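Local coordinates for C2 domain protein (PDB 7DF2) that binds calcium ions through its C2 domain and belongs to a protein type found specifically in tardigrades, its precise biological role being undefined, at residues 132-135 and 140-143; 61-66 and 134-139. All coordinates share one frame; numbering follows the deposited sequence.

Interaction 1. Residues 132-135 and 140-143; sequences AIDK and DDKI. With CA (calcium ion), chain C; CA (calcium ion), chain D.
Asp140 and Ile133 meet obliquely, the isoleucine setting its CD1 methyl 3.4 Å from OD1 of the aspartate. CG1 of Ile133 is wedged between its own backbone N and carbonyl carbon (chi1 63°), which carries CD1 along the strand toward that carboxylate. With an alanine here, the Asp140 carboxylate would probably lose the methyl it lies against and be freer to turn. Next comes Asp141, paired with Asp134 through both backbone bonds: Asp134 N donates almost straight to Asp141 O (2.7 Å, 170° at the hydrogen), and Asp141 N returns a more bent bond to Asp134 O, 2.9 Å away. This is the antiparallel ladder of the beta hairpin made by strands 121-136 and 139-150, which ends at the calcium-binding tip of the C2 domain. Asp134 and Asp141 send their side chains to one face of the sheet, opposite that of Ile133 and Asp140. CG of Asp141 stands anti to the backbone N (chi1 -179°), and its OD2 reaches the calcium of chain C at 2.5 Å. The same ion draws in Asp134 OD2 at 2.3 Å, while both oxygens of Asp134 grip the calcium of chain D, joined there by Lys135 O. Ser56 engages the Asp141 side chain from outside the hairpin. Lys142 faces Ile133 as a non-hydrogen-bonded pair, its CA 4.1 Å from Ile133 CG2, and sends its amino group to Asp176. Ile143 N binds Ala132 O at 2.9 Å, and its CD1 packs against the Ile133-Asp134 peptide, 3.6 Å from Ile133 C.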
ATOM      1  N   ALA A 132       1.047   8.120   4.372  1.00 19.76           N
ATOM      2  CA  ALA A 132       2.026   8.521   5.367  1.00 16.86           C
ATOM      3  C   ALA A 132       1.682   9.913   5.868  1.00 17.32           C
ATOM      4  O   ALA A 132       1.442  10.821   5.069  1.00 19.71           O
ATOM      5  CB  ALA A 132       3.447   8.504   4.787  1.00 16.51           C
ATOM      6  N   ILE A 133       1.656  10.083   7.189  1.00 18.70           N
ATOM      7  CA  ILE A 133       1.476  11.403   7.789  1.00 17.46           C
ATOM      8  C   ILE A 133       2.575  11.595   8.819  1.00 18.78           C
ATOM      9  O   ILE A 133       3.143  10.639   9.352  1.00 18.99           O
ATOM     10  CB  ILE A 133       0.086  11.614   8.446  1.00 19.32           C
ATOM     11  CG1 ILE A 133      -0.119  10.649   9.611  1.00 23.05           C
ATOM     12  CG2 ILE A 133      -1.027  11.404   7.441  1.00 19.78           C
ATOM     13  CD1 ILE A 133       0.072  11.267  10.978  1.00 29.30           C
ATOM     14  N   ASP A 134       2.887  12.859   9.073  1.00 18.11           N
ATOM     15  CA  ASP A 134       3.754  13.248  10.175  1.00 17.58           C
ATOM     16  C   ASP A 134       2.859  13.585  11.361  1.00 18.58           C
ATOM     17  O   ASP A 134       1.960  14.424  11.243  1.00 19.64           O
ATOM     18  CB  ASP A 134       4.610  14.454   9.776  1.00 19.35           C
ATOM     19  CG  ASP A 134       5.177  15.190  10.978  1.00 19.46           C
ATOM     20  OD1 ASP A 134       5.845  14.541  11.792  1.00 18.84           O
ATOM     21  OD2 ASP A 134       4.952  16.413  11.117  1.00 18.71           O
ATOM     22  N   LYS A 135       3.082  12.919  12.491  0.52 18.48           N
ATOM     23  CA  LYS A 135       2.296  13.226  13.677  0.52 19.51           C
ATOM     24  C   LYS A 135       2.728  14.566  14.256  0.52 21.02           C
ATOM     25  O   LYS A 135       3.925  14.819  14.440  0.52 19.85           O
ATOM     26  CB  LYS A 135       2.457  12.129  14.726  0.52 20.40           C
ATOM     27  CG  LYS A 135       1.856  10.802  14.324  0.52 24.07           C
ATOM     28  CD  LYS A 135       2.031   9.780  15.435  0.52 25.86           C
ATOM     29  CE  LYS A 135       3.503   9.555  15.737  0.52 28.72           C
ATOM     30  NZ  LYS A 135       4.185   8.864  14.611  0.52 23.98           N
ATOM     31  N   ASP A 140      -2.609  15.658  12.348  1.00 24.95           N
ATOM     32  CA  ASP A 140      -1.899  14.987  11.270  1.00 25.59           C
ATOM     33  C   ASP A 140      -1.336  16.030  10.318  1.00 22.86           C
ATOM     34  O   ASP A 140      -1.974  17.047  10.053  1.00 26.19           O
ATOM     35  CB  ASP A 140      -2.827  14.057  10.486  1.00 28.14           C
ATOM     36  CG  ASP A 140      -3.242  12.837  11.273  1.00 42.78           C
ATOM     37  OD1 ASP A 140      -2.716  12.628  12.385  1.00 31.37           O
ATOM     38  OD2 ASP A 140      -4.096  12.081  10.764  1.00 43.26           O
ATOM     39  N   ASP A 141      -0.157  15.750   9.783  1.00 18.70           N
ATOM     40  CA  ASP A 141       0.544  16.615   8.834  1.00 19.08           C
ATOM     41  C   ASP A 141       0.849  15.707   7.645  1.00 19.62           C
ATOM     42  O   ASP A 141       1.757  14.879   7.726  1.00 21.68           O
ATOM     43  CB  ASP A 141       1.809  17.173   9.498  1.00 23.61           C
ATOM     44  CG  ASP A 141       2.619  18.100   8.616  1.00 23.61           C
ATOM     45  OD1 ASP A 141       2.476  18.092   7.375  1.00 24.24           O
ATOM     46  OD2 ASP A 141       3.453  18.830   9.196  1.00 21.64           O
ATOM     47  N   LYS A 142       0.078  15.829   6.560  1.00 18.85           N
ATOM     48  CA  LYS A 142       0.146  14.825   5.498  1.00 15.85           C
ATOM     49  C   LYS A 142       1.503  14.826   4.797  1.00 18.93           C
ATOM     50  O   LYS A 142       2.015  15.879   4.385  1.00 19.16           O
ATOM     51  CB  LYS A 142      -0.975  15.051   4.480  1.00 18.05           C
ATOM     52  CG  LYS A 142      -0.928  14.109   3.272  1.00 20.97           C
ATOM     53  CD  LYS A 142      -1.904  14.576   2.183  1.00 23.91           C
ATOM     54  CE  LYS A 142      -1.984  13.573   1.049  1.00 27.77           C
ATOM     55  NZ  LYS A 142      -2.973  14.024   0.023  1.00 30.93           N
ATOM     56  N   ILE A 143       2.104  13.637   4.695  1.00 16.97           N
ATOM     57  CA  ILE A 143       3.291  13.458   3.872  1.00 14.62           C
ATOM     58  C   ILE A 143       2.814  13.152   2.463  1.00 19.52           C
ATOM     59  O   ILE A 143       3.009  13.966   1.554  1.00 20.69           O
ATOM     60  CB  ILE A 143       4.230  12.381   4.443  1.00 18.71           C
ATOM     61  CG1 ILE A 143       4.794  12.893   5.766  1.00 19.43           C
ATOM     62  CG2 ILE A 143       5.383  12.105   3.489  1.00 20.25           C
ATOM     63  CD1 ILE A 143       5.395  11.834   6.612  1.00 19.67           C
TER
HETATM   64 CA    CA C 301       4.703  18.726  11.323  1.00 19.47          CA
HETATM   65 CA    CA D 302       5.735  16.124  13.669  1.00 19.08          CA
HETATM   66  O   HOH W   1       4.613  21.089  11.722  1.00 22.89           O
HETATM   67  O   HOH W   2       5.849  17.113  15.869  1.00 21.90           O

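Interaction 2. Residues 61-66 and 134-139; sequences PCDIFD and DKDGLN. With CA (calcium ion), chain D; CA (calcium ion), chain C; CA (calcium ion), chain E.
Three carboxylates, of Asp63, Asp134 and Asp136, turn their oxygens toward one another with calcium ions between them. Asp63 OD1 lies 3.1 Å from Asp134 OD2 and 3.0 Å from Asp136 OD1, spacings at which like charges would probably repel were the metals absent. Another flat group, the Phe65 ring, has Ile64 CG2 over the centre of one face, away from the cluster. Asp63 spans all three ions: Asp63 OD1 lies 2.4 Å from the calcium of chain C and also binds that of chain D, and Asp63 OD2 lies 2.4 Å from the calcium of chain E and also binds that of chain D. Its CG lies anti to the carbonyl carbon (chi1 -64°), which brings the carboxylate from the loop in among the ions. Asp136 clasps the calcium of chain C with both oxygens, and its OD1 also reaches the calcium of chain D at 2.5 Å. Cys62 contributes its backbone O to the calcium of chain C, 2.3 Å away. Its CB packs 3.8 Å from Asp134 CG, and its SG is tied to Cys68 by a disulfide. Asp66 OD1 holds the calcium of chain E at 2.3 Å, where Lys67, Asp69 and Asn103 complete the protein ligands. Asp141 and Asp69 add to the sites of chains C and D, respectively. The clustering of aspartates from a loop and from the end of a strand at one tip of a beta sandwich is the calcium-binding arrangement of C2 domains. The 61-66 loop, running from strand 41-51 to strand 70-77, thus faces the end of strand 121-136, where a type II' turn from Asp136 to Asn139 leads into strand 139-150.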
ATOM      1  N   PRO A  61       9.332  21.294   5.269  1.00 17.69           N
ATOM      2  CA  PRO A  61       9.767  20.189   6.130  1.00 20.06           C
ATOM      3  C   PRO A  61       8.613  19.749   7.014  1.00 17.36           C
ATOM      4  O   PRO A  61       7.730  20.545   7.351  1.00 19.29           O
ATOM      5  CB  PRO A  61      10.913  20.796   6.949  1.00 21.64           C
ATOM      6  CG  PRO A  61      10.650  22.265   6.940  1.00 25.23           C
ATOM      7  CD  PRO A  61      10.015  22.562   5.601  1.00 22.80           C
ATOM      8  N   CYS A  62       8.613  18.460   7.373  1.00 19.65           N
ATOM      9  CA  CYS A  62       7.585  17.955   8.284  1.00 20.63           C
ATOM     10  C   CYS A  62       7.491  18.814   9.532  1.00 19.19           C
ATOM     11  O   CYS A  62       6.416  19.315   9.876  1.00 21.35           O
ATOM     12  CB  CYS A  62       7.891  16.518   8.700  1.00 20.69           C
ATOM     13  SG  CYS A  62       7.709  15.323   7.400  1.00 24.86           S
ATOM     14  N   ASP A  63       8.624  19.001  10.209  1.00 18.67           N
ATOM     15  CA  ASP A  63       8.736  19.833  11.400  1.00 18.60           C
ATOM     16  C   ASP A  63       9.888  20.801  11.197  1.00 19.50           C
ATOM     17  O   ASP A  63      10.796  20.541  10.408  1.00 23.33           O
ATOM     18  CB  ASP A  63       8.994  18.982  12.653  1.00 18.20           C
ATOM     19  CG  ASP A  63       7.841  18.045  12.971  1.00 20.60           C
ATOM     20  OD1 ASP A  63       6.681  18.404  12.665  1.00 20.04           O
ATOM     21  OD2 ASP A  63       8.093  16.952  13.530  1.00 19.86           O
ATOM     22  N   ILE A  64       9.875  21.910  11.937  1.00 20.22           N
ATOM     23  CA  ILE A  64      10.896  22.926  11.692  1.00 19.89           C
ATOM     24  C   ILE A  64      12.234  22.552  12.328  1.00 24.21           C
ATOM     25  O   ILE A  64      13.291  22.714  11.706  1.00 27.42           O
ATOM     26  CB  ILE A  64      10.412  24.297  12.174  1.00 23.57           C
ATOM     27  CG1 ILE A  64       9.214  24.733  11.321  1.00 23.95           C
ATOM     28  CG2 ILE A  64      11.565  25.296  12.053  1.00 23.01           C
ATOM     29  CD1 ILE A  64       8.608  26.028  11.747  1.00 26.28           C
ATOM     30  N   PHE A  65      12.215  22.022  13.552  1.00 26.68           N
ATOM     31  CA  PHE A  65      13.441  21.813  14.315  1.00 27.17           C
ATOM     32  C   PHE A  65      13.792  20.353  14.542  1.00 30.76           C
ATOM     33  O   PHE A  65      14.800  20.075  15.200  1.00 29.50           O
ATOM     34  CB  PHE A  65      13.337  22.521  15.666  1.00 26.89           C
ATOM     35  CG  PHE A  65      13.203  24.009  15.540  1.00 28.57           C
ATOM     36  CD1 PHE A  65      14.236  24.758  15.000  1.00 29.42           C
ATOM     37  CD2 PHE A  65      12.039  24.650  15.925  1.00 36.00           C
ATOM     38  CE1 PHE A  65      14.117  26.134  14.858  1.00 34.85           C
ATOM     39  CE2 PHE A  65      11.913  26.023  15.792  1.00 36.33           C
ATOM     40  CZ  PHE A  65      12.952  26.766  15.251  1.00 33.48           C
ATOM     41  N   ASP A  66      12.992  19.414  14.045  1.00 22.79           N
ATOM     42  CA  ASP A  66      13.362  18.008  14.147  1.00 23.48           C
ATOM     43  C   ASP A  66      12.759  17.264  12.960  1.00 23.49           C
ATOM     44  O   ASP A  66      12.164  17.866  12.063  1.00 22.20           O
ATOM     45  CB  ASP A  66      12.932  17.435  15.505  1.00 23.87           C
ATOM     46  CG  ASP A  66      11.538  17.880  15.912  1.00 31.14           C
ATOM     47  OD1 ASP A  66      10.563  17.495  15.235  1.00 22.44           O
ATOM     48  OD2 ASP A  66      11.408  18.629  16.903  1.00 41.24           O
ATOM     49  N   ASP A 134       2.887  12.859   9.073  1.00 18.11           N
ATOM     50  CA  ASP A 134       3.754  13.248  10.175  1.00 17.58           C
ATOM     51  C   ASP A 134       2.859  13.585  11.361  1.00 18.58           C
ATOM     52  O   ASP A 134       1.960  14.424  11.243  1.00 19.64           O
ATOM     53  CB  ASP A 134       4.610  14.454   9.776  1.00 19.35           C
ATOM     54  CG  ASP A 134       5.177  15.190  10.978  1.00 19.46           C
ATOM     55  OD1 ASP A 134       5.845  14.541  11.792  1.00 18.84           O
ATOM     56  OD2 ASP A 134       4.952  16.413  11.117  1.00 18.71           O
ATOM     57  N   LYS A 135       3.082  12.919  12.491  0.52 18.48           N
ATOM     58  CA  LYS A 135       2.296  13.226  13.677  0.52 19.51           C
ATOM     59  C   LYS A 135       2.728  14.566  14.256  0.52 21.02           C
ATOM     60  O   LYS A 135       3.925  14.819  14.440  0.52 19.85           O
ATOM     61  CB  LYS A 135       2.457  12.129  14.726  0.52 20.40           C
ATOM     62  CG  LYS A 135       1.856  10.802  14.324  0.52 24.07           C
ATOM     63  CD  LYS A 135       2.031   9.780  15.435  0.52 25.86           C
ATOM     64  CE  LYS A 135       3.503   9.555  15.737  0.52 28.72           C
ATOM     65  NZ  LYS A 135       4.185   8.864  14.611  0.52 23.98           N
ATOM     66  N   ASP A 136       1.753  15.420  14.539  1.00 20.35           N
ATOM     67  CA  ASP A 136       1.957  16.689  15.235  1.00 21.09           C
ATOM     68  C   ASP A 136       1.049  16.660  16.462  1.00 21.46           C
ATOM     69  O   ASP A 136       0.022  17.347  16.505  1.00 23.47           O
ATOM     70  CB  ASP A 136       1.628  17.902  14.326  1.00 22.20           C
ATOM     71  CG  ASP A 136       2.703  18.181  13.292  1.00 21.25           C
ATOM     72  OD1 ASP A 136       3.856  17.763  13.492  1.00 22.15           O
ATOM     73  OD2 ASP A 136       2.387  18.851  12.279  1.00 21.78           O
ATOM     74  N   GLY A 137       1.406  15.826  17.431  1.00 29.24           N
ATOM     75  CA  GLY A 137       0.536  15.590  18.570  1.00 26.32           C
ATOM     76  C   GLY A 137      -0.798  15.030  18.129  1.00 24.63           C
ATOM     77  O   GLY A 137      -0.875  13.979  17.486  1.00 27.18           O
ATOM     78  N   LEU A 138      -1.877  15.750  18.451  1.00 22.93           N
ATOM     79  CA  LEU A 138      -3.218  15.319  18.080  1.00 25.44           C
ATOM     80  C   LEU A 138      -3.530  15.536  16.611  1.00 27.65           C
ATOM     81  O   LEU A 138      -4.574  15.069  16.150  1.00 30.40           O
ATOM     82  CB  LEU A 138      -4.264  16.068  18.908  1.00 28.32           C
ATOM     83  CG  LEU A 138      -4.153  15.882  20.419  1.00 30.30           C
ATOM     84  CD1 LEU A 138      -5.230  16.711  21.107  1.00 37.17           C
ATOM     85  CD2 LEU A 138      -4.291  14.421  20.759  1.00 38.18           C
ATOM     86  N   ASN A 139      -2.675  16.238  15.875  1.00 27.31           N
ATOM     87  CA  ASN A 139      -2.979  16.643  14.512  1.00 24.59           C
ATOM     88  C   ASN A 139      -2.065  15.930  13.527  1.00 27.57           C
ATOM     89  O   ASN A 139      -0.917  15.604  13.843  1.00 31.68           O
ATOM     90  CB  ASN A 139      -2.850  18.157  14.373  1.00 26.63           C
ATOM     91  CG  ASN A 139      -3.809  18.895  15.291  1.00 27.51           C
ATOM     92  OD1 ASN A 139      -3.393  19.691  16.125  1.00 29.86           O
ATOM     93  ND2 ASN A 139      -5.103  18.595  15.162  1.00 27.26           N
TER
HETATM   94 CA    CA D 302       5.735  16.124  13.669  1.00 19.08          CA
HETATM   95 CA    CA C 301       4.703  18.726  11.323  1.00 19.47          CA
HETATM   96 CA    CA E 303       9.502  15.487  14.765  1.00 21.22          CA
HETATM   97  O   HOH W   1       4.613  21.089  11.722  1.00 22.89           O
HETATM   98  O   HOH W   2       5.849  17.113  15.869  1.00 21.90           O
HETATM   99  O   HOH W   3       8.848  15.602  17.123  1.00 28.63           O

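From the N terminus, the chain leaves strand 41-51, passes through the 61-66 loop and enters strand 70-77, moving from the four-stranded sheet to the five-stranded one. Interaction 2 closes the long excursion that follows, bringing this loop back to residues 134-139 after strands 70-77, 96-100 and 107-119. Interaction 1 closes a far shorter loop, the hairpin between strands 121-136 and 139-150. The two closures overlap along the chain: Asp134 and Lys135 serve both, and the turn of interaction 2 is the connection of interaction 1. They also touch in space, Ile143 CG1 lying 4.1 Å from Cys62 SG, and share the calcium ions of chains C and D.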